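Transcriptional regulator, TetR family (Agrobacterium tumefaciens, PDB 2G7S) probably acts as a dimeric transcriptional regulator that binds DNA through an N-terminal helix-turn-helix domain and responds to a ligand through its helical C-terminal domain. Local coordinates at residues 65-70 and 125-130; 57-62 and 103-108; 133-138 and 159-164; 25-30 and 113-118. All coordinates share one frame; numbering follows the deposited sequence.

Interaction 1 (65-70 and 125-130); sequences QEAEAG and RAHFRS
His-127 is the first residue of 125-130 to touch 65-70. Its CE1 lies 4.4 Å from the CB of Ala-67, and the methyl sits at the edge of the imidazole, near the ring plane. The first torsion explains the reach: with CG anti to the backbone N (chi1 171°), the side chain, whose CB leaves along the helix flank, swings its ring toward helix 52-77. Ala-67 suits its side of the contact because its CB points at the partner helix and the short methyl leaves the ring edge room to come in, with CA atoms of Ala-67 and His-127 8.9 Å apart. The buried imidazole also packs on Arg-64, Cys-104 and Cys-106, so it fills the place where three helices meet, while another side of helix 118-144, at Phe-128, faces His-175 of the second subunit.

Ser-130, one turn beyond His-127, marks the more open margin. Its small side chain lets the exposed Glu-68 extend across, and OE1 of Glu-68 comes 3.3 Å from OG of Ser-130. Since Ser-130 is modelled in two conformers, this polar approach is doubtful.

The whole is a sparse helix-helix packing, burying 99 Å², in which the long helix 52-77 lies against helix 118-144. Such an arrangement belongs to the all-helical TetR-family fold, where the helix after the DNA-binding domain continues into the C-terminal domain.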
loop_
_atom_site.group_PDB
_atom_site.type_symbol
_atom_site.label_atom_id
_atom_site.label_comp_id
_atom_site.label_asym_id
_atom_site.label_seq_id
_atom_site.Cartn_x
_atom_site.Cartn_y
_atom_site.Cartn_z
ATOM N N GLN A 65 3.101 19.884 -1.389
ATOM C CA GLN A 65 2.733 21.248 -1.887
ATOM C C GLN A 65 2.106 21.104 -3.274
ATOM O O GLN A 65 0.985 21.665 -3.544
ATOM C CB GLN A 65 3.983 22.188 -1.917
ATOM C CG GLN A 65 4.438 22.756 -0.597
ATOM C CD GLN A 65 5.641 23.687 -0.773
ATOM O OE1 GLN A 65 6.621 23.354 -1.486
ATOM N NE2 GLN A 65 5.593 24.838 -0.112
ATOM N N GLU A 66 2.723 20.302 -4.142
ATOM C CA GLU A 66 2.221 20.097 -5.478
ATOM C C GLU A 66 0.903 19.339 -5.427
ATOM O O GLU A 66 -0.005 19.604 -6.242
ATOM C CB GLU A 66 3.248 19.309 -6.288
ATOM C CG GLU A 66 4.477 20.146 -6.601
ATOM C CD GLU A 66 5.564 19.257 -7.246
ATOM O OE1 GLU A 66 5.279 18.144 -7.768
ATOM O OE2 GLU A 66 6.713 19.682 -7.221
ATOM N N ALA A 67 0.753 18.398 -4.501
ATOM C CA ALA A 67 -0.455 17.557 -4.505
ATOM C C ALA A 67 -1.604 18.399 -4.093
ATOM O O ALA A 67 -2.682 18.307 -4.689
ATOM C CB ALA A 67 -0.304 16.363 -3.572
ATOM N N GLU A 68 -1.389 19.233 -3.084
ATOM C CA GLU A 68 -2.416 20.134 -2.602
ATOM C C GLU A 68 -2.784 21.174 -3.635
ATOM O O GLU A 68 -3.982 21.464 -3.807
ATOM C CB GLU A 68 -2.009 20.837 -1.339
ATOM C CG GLU A 68 -1.855 19.819 -0.213
ATOM C CD GLU A 68 -1.854 20.452 1.174
ATOM O OE1 GLU A 68 -2.941 20.960 1.577
ATOM O OE2 GLU A 68 -0.791 20.418 1.870
ATOM N N ALA A 69 -1.792 21.689 -4.382
ATOM C CA ALA A 69 -2.071 22.666 -5.434
ATOM C C ALA A 69 -2.898 22.018 -6.540
ATOM O O ALA A 69 -3.829 22.638 -7.103
ATOM C CB ALA A 69 -0.730 23.194 -6.034
ATOM N N GLY A 70 -2.654 20.759 -6.855
ATOM C CA GLY A 70 -3.422 20.087 -7.941
ATOM C C GLY A 70 -4.860 19.787 -7.561
ATOM O O GLY A 70 -5.764 20.052 -8.365
ATOM N N ARG A 125 2.553 11.367 7.357
ATOM C CA ARG A 125 1.249 11.354 8.038
ATOM C C ARG A 125 0.501 12.621 7.740
ATOM O O ARG A 125 -0.741 12.570 7.629
ATOM C CB ARG A 125 1.440 11.108 9.554
ATOM C CG ARG A 125 1.856 9.684 9.890
ATOM C CD ARG A 125 2.079 9.418 11.374
ATOM N NE ARG A 125 2.125 7.951 11.543
ATOM C CZ ARG A 125 2.715 7.274 12.541
ATOM N NH1 ARG A 125 2.601 5.975 12.603
ATOM N NH2 ARG A 125 3.520 7.926 13.403
ATOM N N ALA A 126 1.184 13.753 7.592
ATOM C CA ALA A 126 0.519 15.018 7.290
ATOM C C ALA A 126 -0.181 14.947 5.927
ATOM O O ALA A 126 -1.270 15.554 5.747
ATOM C CB ALA A 126 1.518 16.169 7.345
ATOM N N HIS A 127 0.429 14.254 4.960
ATOM C CA HIS A 127 -0.257 14.118 3.675
ATOM C C HIS A 127 -1.564 13.302 3.860
ATOM O O HIS A 127 -2.587 13.637 3.288
ATOM C CB HIS A 127 0.622 13.356 2.723
ATOM C CG HIS A 127 -0.086 12.983 1.468
ATOM N ND1 HIS A 127 -0.387 13.897 0.481
ATOM C CD2 HIS A 127 -0.608 11.786 1.068
ATOM C CE1 HIS A 127 -1.041 13.278 -0.491
ATOM N NE2 HIS A 127 -1.214 11.998 -0.154
ATOM N N PHE A 128 -1.503 12.195 4.604
ATOM C CA PHE A 128 -2.728 11.383 4.765
ATOM C C PHE A 128 -3.821 12.236 5.400
ATOM O O PHE A 128 -5.006 12.107 4.999
ATOM C CB PHE A 128 -2.458 10.125 5.619
ATOM C CG PHE A 128 -1.905 8.970 4.849
ATOM C CD1 PHE A 128 -0.653 9.031 4.185
ATOM C CD2 PHE A 128 -2.651 7.783 4.748
ATOM C CE1 PHE A 128 -0.187 7.921 3.473
ATOM C CE2 PHE A 128 -2.151 6.692 4.080
ATOM C CZ PHE A 128 -0.945 6.760 3.402
ATOM N N ARG A 129 -3.496 12.913 6.508
ATOM C CA ARG A 129 -4.580 13.657 7.174
ATOM C C ARG A 129 -5.094 14.729 6.251
ATOM O O ARG A 129 -6.307 14.984 6.248
ATOM C CB ARG A 129 -4.089 14.292 8.496
ATOM C CG ARG A 129 -3.734 13.335 9.647
ATOM C CD ARG A 129 -3.187 14.146 10.907
ATOM N NE ARG A 129 -2.722 15.484 10.538
ATOM C CZ ARG A 129 -1.457 15.927 10.476
ATOM N NH1 ARG A 129 -0.426 15.148 10.784
ATOM N NH2 ARG A 129 -1.222 17.159 10.081
ATOM N N SER A 130 -4.210 15.380 5.484
ATOM C CA SER A 130 -4.629 16.465 4.597
ATOM C C SER A 130 -5.502 15.981 3.402
ATOM O O SER A 130 -6.523 16.581 3.109
ATOM C CB SER A 130 -3.384 17.215 4.121
ATOM O OG SER A 130 -3.679 18.080 3.058
#

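Interaction 2 (57-62 and 103-108); sequences CKLVSQ and FCVCAL
Val-60 and Val-105 make the centre of an apolar contact between helix 52-77 and the first turn of helix 105-110. CG1 of Val-105, set opposite its backbone N (chi1 166°), is the branch that reaches over, and it serves two partners: CD2 of Leu-59 at 3.9 Å and CG2 of Val-60 at 4.0 Å. A compact, apolar valine suits this place, since it holds that methyl close to its own backbone, where both neighbours can meet it. Branching matters more in Val-60, whose other methyl, CG1, touches the sulfur of Cys-106 (SG) at 3.7 Å, so the two methyls of one valine are divided between successive residues of the short helix. Around them, Leu-59 packs on Ala-17, Val-105 on Ile-22, and Cys-106 on Tyr-63.

The polar element is local to 103-108. Cys-104 occupies the N-cap, where its SG accepts from the N of Ala-107 at 3.3 Å; the position of that sulfur is uncertain, so the cap is tentative.

All four touching residues are buried, and what passes between the helices is methyl against methyl or thiol. Cohesion here therefore rests on close apolar packing and the exclusion of water, with shape fixing which residues meet.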
loop_
_atom_site.group_PDB
_atom_site.type_symbol
_atom_site.label_atom_id
_atom_site.label_comp_id
_atom_site.label_asym_id
_atom_site.label_seq_id
_atom_site.Cartn_x
_atom_site.Cartn_y
_atom_site.Cartn_z
ATOM N N CYS A 57 12.696 14.577 3.600
ATOM C CA CYS A 57 11.663 15.487 4.104
ATOM C C CYS A 57 11.410 16.602 3.119
ATOM O O CYS A 57 10.245 16.988 2.932
ATOM C CB CYS A 57 12.124 16.116 5.420
ATOM S SG CYS A 57 11.996 15.028 6.847
ATOM N N LYS A 58 12.478 17.136 2.507
ATOM C CA LYS A 58 12.295 18.221 1.528
ATOM C C LYS A 58 11.529 17.745 0.293
ATOM O O LYS A 58 10.770 18.507 -0.303
ATOM C CB LYS A 58 13.657 18.778 1.125
ATOM C CG LYS A 58 14.263 19.538 2.294
ATOM C CD LYS A 58 13.626 20.909 2.410
ATOM C CE LYS A 58 14.061 21.602 3.707
ATOM N NZ LYS A 58 15.417 21.223 4.080
ATOM N N LEU A 59 11.827 16.530 -0.146
ATOM C CA LEU A 59 11.137 15.977 -1.294
ATOM C C LEU A 59 9.671 15.790 -0.968
ATOM O O LEU A 59 8.814 16.092 -1.835
ATOM C CB LEU A 59 11.821 14.595 -1.534
ATOM C CG LEU A 59 11.498 13.499 -2.479
ATOM C CD1 LEU A 59 12.661 12.476 -2.440
ATOM C CD2 LEU A 59 10.140 12.921 -2.318
ATOM N N VAL A 60 9.367 15.213 0.214
ATOM C CA VAL A 60 7.951 14.956 0.529
ATOM C C VAL A 60 7.234 16.290 0.730
ATOM O O VAL A 60 6.082 16.421 0.290
ATOM C CB VAL A 60 7.824 14.092 1.761
ATOM C CG1 VAL A 60 6.400 13.977 2.186
ATOM C CG2 VAL A 60 8.464 12.682 1.487
ATOM N N SER A 61 7.884 17.291 1.395
ATOM C CA SER A 61 7.184 18.590 1.567
ATOM C C SER A 61 6.831 19.195 0.177
ATOM O O SER A 61 5.691 19.694 -0.032
ATOM C CB SER A 61 8.132 19.554 2.324
ATOM O OG SER A 61 7.527 20.799 2.446
ATOM N N GLN A 62 7.736 19.073 -0.792
ATOM C CA GLN A 62 7.483 19.643 -2.142
ATOM C C GLN A 62 6.372 18.809 -2.814
ATOM O O GLN A 62 5.507 19.363 -3.546
ATOM C CB GLN A 62 8.766 19.510 -2.970
ATOM C CG GLN A 62 8.666 19.979 -4.436
ATOM C CD GLN A 62 10.020 19.734 -5.087
ATOM O OE1 GLN A 62 10.381 18.595 -5.456
ATOM N NE2 GLN A 62 10.808 20.778 -5.163
ATOM N N PHE A 103 2.852 6.104 -8.702
ATOM C CA PHE A 103 2.515 5.752 -7.317
ATOM C C PHE A 103 2.674 7.037 -6.504
ATOM O O PHE A 103 3.585 7.841 -6.795
ATOM C CB PHE A 103 3.442 4.656 -6.779
ATOM C CG PHE A 103 2.760 3.661 -5.824
ATOM C CD1 PHE A 103 2.345 2.427 -6.255
ATOM C CD2 PHE A 103 2.591 3.976 -4.497
ATOM C CE1 PHE A 103 1.759 1.504 -5.408
ATOM C CE2 PHE A 103 2.035 3.047 -3.628
ATOM C CZ PHE A 103 1.597 1.845 -4.077
ATOM N N CYS A 104 1.860 7.212 -5.487
ATOM C CA CYS A 104 1.984 8.351 -4.584
ATOM C C CYS A 104 3.229 8.140 -3.672
ATOM O O CYS A 104 3.377 7.094 -3.047
ATOM C CB CYS A 104 0.703 8.405 -3.764
ATOM S SG CYS A 104 0.855 9.620 -2.374
ATOM N N VAL A 105 4.116 9.142 -3.611
ATOM C CA VAL A 105 5.294 9.076 -2.746
ATOM C C VAL A 105 4.896 8.781 -1.321
ATOM O O VAL A 105 5.574 8.008 -0.624
ATOM C CB VAL A 105 5.954 10.508 -2.806
ATOM C CG1 VAL A 105 7.000 10.671 -1.685
ATOM C CG2 VAL A 105 6.561 10.801 -4.183
ATOM N N CYS A 106 3.816 9.442 -0.858
ATOM C CA CYS A 106 3.471 9.312 0.567
ATOM C C CYS A 106 2.811 7.956 0.817
ATOM O O CYS A 106 3.054 7.336 1.855
ATOM C CB CYS A 106 2.564 10.418 1.028
ATOM S SG CYS A 106 3.514 11.976 1.119
ATOM N N ALA A 107 1.984 7.461 -0.118
ATOM C CA ALA A 107 1.400 6.162 0.107
ATOM C C ALA A 107 2.512 5.091 0.175
ATOM O O ALA A 107 2.425 4.108 0.935
ATOM C CB ALA A 107 0.372 5.846 -1.020
ATOM N N LEU A 108 3.523 5.221 -0.694
ATOM C CA LEU A 108 4.587 4.242 -0.708
ATOM C C LEU A 108 5.354 4.312 0.614
ATOM O O LEU A 108 5.649 3.290 1.243
ATOM C CB LEU A 108 5.521 4.441 -1.981
ATOM C CG LEU A 108 6.216 3.127 -2.504
ATOM C CD1 LEU A 108 6.818 3.360 -3.884
ATOM C CD2 LEU A 108 7.195 2.449 -1.605
#

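Interaction 3 (133-138 and 159-164); sequences DWLTAV and EIFMAT
The carbonyl O of Ile-160 is gripped twice by Thr-164, one turn further along the helix: by OG1 at 2.7 Å and by the backbone N at 2.8 Å. The two donors arrive from opposite faces of the carbonyl plane, OG1 standing 40° out of it. Threonine suits this buried place because its hydroxyl is satisfied by its own helix, leaving the residue able to pack on Thr-164 of the second subunit.

Across to helix 118-144 the contact is apolar, and Leu-135 carries it. With CG beside the backbone N (chi1 -69°), its forked end brings both methyls to the broad apolar ring of Phe-161. CD2 comes obliquely upon it, 3.6 Å from CD2 of Phe-161, while CD1 lies in the ring plane at its edge, 3.9 Å from the same Phe-161 atom. Phe-161 has two modelled conformers, so these ring distances are provisional. CD1 also touches CB of the selenomethionine Met-162 at 3.9 Å; beyond CB that flexible chain leads away to Phe-128 and Leu-131.

Leu-135 also packs on Leu-85 and Phe-161 on Ile-89, so helix 81-98 joins the core. On another face of helix 154-173, Ile-160 and Ala-163 meet Pro-187 and Ile-184 of the second subunit, consistent with the four-helix dimer interface of TetR-family C-terminal domains.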
loop_
_atom_site.group_PDB
_atom_site.type_symbol
_atom_site.label_atom_id
_atom_site.label_comp_id
_atom_site.label_asym_id
_atom_site.label_seq_id
_atom_site.Cartn_x
_atom_site.Cartn_y
_atom_site.Cartn_z
ATOM N N ASP A 133 -8.768 15.204 4.764
ATOM C CA ASP A 133 -9.533 16.407 5.009
ATOM C C ASP A 133 -10.161 16.901 3.696
ATOM O O ASP A 133 -11.312 17.425 3.731
ATOM C CB ASP A 133 -8.632 17.507 5.587
ATOM C CG ASP A 133 -8.215 17.280 7.037
ATOM O OD1 ASP A 133 -8.696 16.340 7.697
ATOM O OD2 ASP A 133 -7.369 18.102 7.477
ATOM N N TRP A 134 -9.362 16.924 2.632
ATOM C CA TRP A 134 -9.907 17.405 1.349
ATOM C C TRP A 134 -11.057 16.549 0.885
ATOM O O TRP A 134 -12.124 17.069 0.493
ATOM C CB TRP A 134 -8.789 17.454 0.267
ATOM C CG TRP A 134 -9.308 17.997 -1.044
ATOM C CD1 TRP A 134 -9.541 19.335 -1.304
ATOM C CD2 TRP A 134 -9.667 17.285 -2.246
ATOM N NE1 TRP A 134 -10.049 19.481 -2.575
ATOM C CE2 TRP A 134 -10.127 18.244 -3.178
ATOM C CE3 TRP A 134 -9.652 15.956 -2.626
ATOM C CZ2 TRP A 134 -10.525 17.902 -4.479
ATOM C CZ3 TRP A 134 -10.064 15.626 -3.950
ATOM C CH2 TRP A 134 -10.519 16.603 -4.821
ATOM N N LEU A 135 -10.861 15.245 0.859
ATOM C CA LEU A 135 -11.944 14.349 0.404
ATOM C C LEU A 135 -13.187 14.521 1.301
ATOM O O LEU A 135 -14.319 14.448 0.820
ATOM C CB LEU A 135 -11.444 12.877 0.475
ATOM C CG LEU A 135 -10.372 12.543 -0.557
ATOM C CD1 LEU A 135 -9.773 11.200 -0.165
ATOM C CD2 LEU A 135 -10.980 12.462 -1.994
ATOM N N THR A 136 -12.970 14.680 2.596
ATOM C CA THR A 136 -14.100 14.844 3.520
ATOM C C THR A 136 -14.886 16.090 3.131
ATOM O O THR A 136 -16.115 16.067 3.079
ATOM C CB THR A 136 -13.591 14.962 5.007
ATOM O OG1 THR A 136 -12.982 13.724 5.391
ATOM C CG2 THR A 136 -14.749 15.294 5.999
ATOM N N ALA A 137 -14.170 17.191 2.877
ATOM C CA ALA A 137 -14.848 18.438 2.492
ATOM C C ALA A 137 -15.578 18.295 1.150
ATOM O O ALA A 137 -16.699 18.840 1.017
ATOM C CB ALA A 137 -13.879 19.592 2.505
ATOM N N VAL A 138 -15.006 17.599 0.166
ATOM C CA VAL A 138 -15.683 17.409 -1.107
ATOM C C VAL A 138 -16.953 16.594 -0.852
ATOM O O VAL A 138 -18.054 16.951 -1.385
ATOM C CB VAL A 138 -14.798 16.624 -2.083
ATOM C CG1 VAL A 138 -15.585 16.261 -3.376
ATOM C CG2 VAL A 138 -13.544 17.475 -2.391
ATOM N N GLU A 159 -12.174 8.322 4.342
ATOM C CA GLU A 159 -11.170 7.352 4.719
ATOM C C GLU A 159 -11.268 6.089 3.882
ATOM O O GLU A 159 -10.218 5.519 3.471
ATOM C CB GLU A 159 -11.288 7.036 6.214
ATOM C CG GLU A 159 -10.847 8.157 7.147
ATOM C CD GLU A 159 -9.328 8.341 7.157
ATOM O OE1 GLU A 159 -8.597 7.309 7.123
ATOM O OE2 GLU A 159 -8.918 9.496 7.287
ATOM N N ILE A 160 -12.507 5.650 3.556
ATOM C CA ILE A 160 -12.658 4.495 2.638
ATOM C C ILE A 160 -12.159 4.871 1.255
ATOM O O ILE A 160 -11.452 4.067 0.601
ATOM C CB ILE A 160 -14.126 4.047 2.647
ATOM C CG1 ILE A 160 -14.486 3.395 4.010
ATOM C CG2 ILE A 160 -14.427 3.100 1.474
ATOM C CD1 ILE A 160 -15.975 3.393 4.309
ATOM N N PHE A 161 -12.550 6.026 0.751
ATOM C CA PHE A 161 -12.119 6.318 -0.628
ATOM C C PHE A 161 -10.586 6.486 -0.710
ATOM O O PHE A 161 -9.955 6.079 -1.708
ATOM C CB PHE A 161 -12.858 7.572 -1.083
ATOM C CG PHE A 161 -12.572 7.945 -2.507
ATOM C CD1 PHE A 161 -13.157 7.223 -3.539
ATOM C CD2 PHE A 161 -11.764 9.047 -2.810
ATOM C CE1 PHE A 161 -12.867 7.561 -4.877
ATOM C CE2 PHE A 161 -11.499 9.404 -4.132
ATOM C CZ PHE A 161 -12.089 8.660 -5.166
HETATM N N MSE A 162 -9.967 7.103 0.288
HETATM C CA MSE A 162 -8.500 7.236 0.245
HETATM C C MSE A 162 -7.861 5.865 0.314
HETATM O O MSE A 162 -6.888 5.579 -0.442
HETATM C CB MSE A 162 -8.043 8.102 1.465
HETATM C CG MSE A 162 -6.507 8.261 1.445
HETATM SE SE MSE A 162 -5.893 9.640 2.666
HETATM C CE MSE A 162 -6.337 8.718 4.332
ATOM N N ALA A 163 -8.341 4.959 1.177
ATOM C CA ALA A 163 -7.767 3.631 1.294
ATOM C C ALA A 163 -7.961 2.867 -0.032
ATOM O O ALA A 163 -7.106 2.073 -0.458
ATOM C CB ALA A 163 -8.395 2.873 2.441
ATOM N N THR A 164 -9.123 3.047 -0.659
ATOM C CA THR A 164 -9.393 2.360 -1.950
ATOM C C THR A 164 -8.424 2.853 -3.006
ATOM O O THR A 164 -7.901 2.032 -3.781
ATOM C CB THR A 164 -10.852 2.611 -2.373
ATOM O OG1 THR A 164 -11.724 2.144 -1.278
ATOM C CG2 THR A 164 -11.165 1.813 -3.597
#

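Interaction 4 (25-30 and 113-118); sequences GYNSFS and IPVLPE
This contact belongs to the junction between the DNA-binding and C-terminal domains: the turn that leads into helix 31-38, probably the first helix of the helix-turn-helix, rests on the loop before helix 118-144. Tyr-26 is its main side chain. The CD of Pro-117 lies over one face of the tyrosine ring, 4.0 Å from the centroid and 22° off the normal, a CH-pi contact that suits the rigid, puckered proline ring, whose CD hydrogens are made somewhat acidic by the adjacent N. CG of Pro-117 reaches the far end of the same side chain, 3.4 Å from the OH of Tyr-26. At the near end, CD2 of Leu-116 presses on CB of Tyr-26 at 3.4 Å and slants in toward the ring. Having CG opposite its backbone N (chi1 -171°) sends the tyrosine ring toward 113-118. Its ring also takes part in a cation-pi contact with Lys-52, and its backbone N is hydrogen-bonded to Glu-112.

Beside this packing, a water accepts from ND2 of Asn-27 at 3.0 Å and donates to the O of Val-115 at 2.8 Å; the amide suits a position at the margin. Within the turn, OG of Ser-28 donates to the O of Gly-25 at 2.8 Å, and Gly-25, just after helix 6-24, leaves helical geometry with positive phi.

Segments 25-30 and 113-118 thus cohere through dispersion and CH-pi packing over a largely apolar, partly buried face, with a water joining the margin.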
loop_
_atom_site.group_PDB
_atom_site.type_symbol
_atom_site.label_atom_id
_atom_site.label_comp_id
_atom_site.label_asym_id
_atom_site.label_seq_id
_atom_site.Cartn_x
_atom_site.Cartn_y
_atom_site.Cartn_z
ATOM N N GLY A 25 10.756 3.134 -2.551
ATOM C CA GLY A 25 10.754 3.649 -1.206
ATOM C C GLY A 25 12.114 4.140 -0.708
ATOM O O GLY A 25 13.130 4.205 -1.426
ATOM N N TYR A 26 12.130 4.436 0.576
ATOM C CA TYR A 26 13.223 5.173 1.191
ATOM C C TYR A 26 14.573 4.471 1.017
ATOM O O TYR A 26 15.613 5.113 0.847
ATOM C CB TYR A 26 12.917 5.271 2.675
ATOM C CG TYR A 26 13.872 6.190 3.403
ATOM C CD1 TYR A 26 13.672 7.571 3.394
ATOM C CD2 TYR A 26 14.962 5.672 4.153
ATOM C CE1 TYR A 26 14.559 8.435 4.086
ATOM C CE2 TYR A 26 15.838 6.563 4.840
ATOM C CZ TYR A 26 15.632 7.926 4.767
ATOM O OH TYR A 26 16.473 8.799 5.401
ATOM N N ASN A 27 14.580 3.150 1.152
ATOM C CA ASN A 27 15.826 2.367 1.208
ATOM C C ASN A 27 16.212 1.780 -0.124
ATOM O O ASN A 27 17.136 0.943 -0.203
ATOM C CB ASN A 27 15.720 1.296 2.294
ATOM C CG ASN A 27 15.859 1.877 3.682
ATOM O OD1 ASN A 27 16.903 2.473 3.975
ATOM N ND2 ASN A 27 14.829 1.737 4.533
ATOM N N SER A 28 15.511 2.168 -1.176
ATOM C CA SER A 28 15.773 1.568 -2.487
ATOM C C SER A 28 16.751 2.392 -3.316
ATOM O O SER A 28 17.014 2.005 -4.477
ATOM C CB SER A 28 14.487 1.510 -3.284
ATOM O OG SER A 28 13.969 2.764 -3.690
ATOM N N PHE A 29 17.205 3.538 -2.814
ATOM C CA PHE A 29 18.182 4.374 -3.549
ATOM C C PHE A 29 19.224 4.904 -2.601
ATOM O O PHE A 29 19.000 4.972 -1.393
ATOM C CB PHE A 29 17.488 5.504 -4.315
ATOM C CG PHE A 29 16.969 6.576 -3.432
ATOM C CD1 PHE A 29 17.736 7.723 -3.254
ATOM C CD2 PHE A 29 15.768 6.450 -2.678
ATOM C CE1 PHE A 29 17.358 8.759 -2.409
ATOM C CE2 PHE A 29 15.419 7.476 -1.808
ATOM C CZ PHE A 29 16.154 8.635 -1.666
ATOM N N SER A 30 20.379 5.260 -3.188
ATOM C CA SER A 30 21.499 5.758 -2.424
ATOM C C SER A 30 21.929 7.095 -3.060
ATOM O O SER A 30 21.554 7.448 -4.210
ATOM C CB SER A 30 22.724 4.864 -2.556
ATOM O OG SER A 30 23.063 4.693 -3.921
ATOM N N ILE A 113 6.735 2.996 7.284
ATOM C CA ILE A 113 6.857 3.856 8.479
ATOM C C ILE A 113 7.745 3.343 9.610
ATOM O O ILE A 113 8.538 4.109 10.163
ATOM C CB ILE A 113 5.458 4.327 8.955
ATOM C CG1 ILE A 113 5.050 5.531 8.043
ATOM C CG2 ILE A 113 5.460 4.702 10.427
ATOM C CD1 ILE A 113 3.603 5.970 8.207
ATOM N N PRO A 114 7.617 2.072 9.983
ATOM C CA PRO A 114 8.404 1.623 11.178
ATOM C C PRO A 114 9.927 1.797 11.019
ATOM O O PRO A 114 10.623 1.845 12.038
ATOM C CB PRO A 114 8.091 0.107 11.260
ATOM C CG PRO A 114 6.619 0.040 10.767
ATOM C CD PRO A 114 6.643 1.023 9.533
ATOM N N VAL A 115 10.438 1.887 9.793
ATOM C CA VAL A 115 11.897 2.034 9.604
ATOM C C VAL A 115 12.260 3.431 9.154
ATOM O O VAL A 115 13.455 3.705 8.936
ATOM C CB VAL A 115 12.483 1.002 8.635
ATOM C CG1 VAL A 115 12.119 -0.453 9.129
ATOM C CG2 VAL A 115 12.056 1.223 7.168
ATOM N N LEU A 116 11.284 4.319 8.981
ATOM C CA LEU A 116 11.651 5.646 8.459
ATOM C C LEU A 116 12.112 6.591 9.587
ATOM O O LEU A 116 11.674 6.486 10.750
ATOM C CB LEU A 116 10.423 6.328 7.815
ATOM C CG LEU A 116 9.913 5.642 6.559
ATOM C CD1 LEU A 116 8.698 6.384 6.008
ATOM C CD2 LEU A 116 10.992 5.545 5.470
ATOM N N PRO A 117 12.942 7.570 9.228
ATOM C CA PRO A 117 13.187 8.615 10.201
ATOM C C PRO A 117 11.909 9.273 10.718
ATOM O O PRO A 117 10.981 9.521 9.914
ATOM C CB PRO A 117 14.045 9.643 9.414
ATOM C CG PRO A 117 14.636 8.879 8.214
ATOM C CD PRO A 117 13.538 7.804 7.894
ATOM N N GLU A 118 11.874 9.605 11.998
ATOM C CA GLU A 118 10.663 10.212 12.550
ATOM C C GLU A 118 10.294 11.497 11.790
ATOM O O GLU A 118 9.086 11.803 11.637
ATOM C CB GLU A 118 10.846 10.594 13.990
ATOM C CG GLU A 118 11.088 9.382 14.878
ATOM C CD GLU A 118 11.303 9.749 16.352
ATOM O OE1 GLU A 118 11.555 10.919 16.705
ATOM O OE2 GLU A 118 11.288 8.777 17.158
HETATM O O HOH W 1 15.414 2.679 7.278
#

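In the fold
From the N terminus, the turn 25-30 is the first segment met, and interaction 4 closes the longest loop when the chain returns at 113-118. Interaction 2 (57-62 with 103-108) nests inside that loop. Interaction 1 opens at 65-70, within both, but closes only at 125-130, so it crosses interactions 2 and 4. Interactions 1 and 2, whose centres lie about 9 Å apart, touch each other and join helix 52-77 to helices 118-144 and 105-110. Interaction 3 follows in series and joins helix 118-144 to helix 154-173, which meets the second subunit. Interaction 4 joins the turn before helix 31-38 to the loop before helix 118-144.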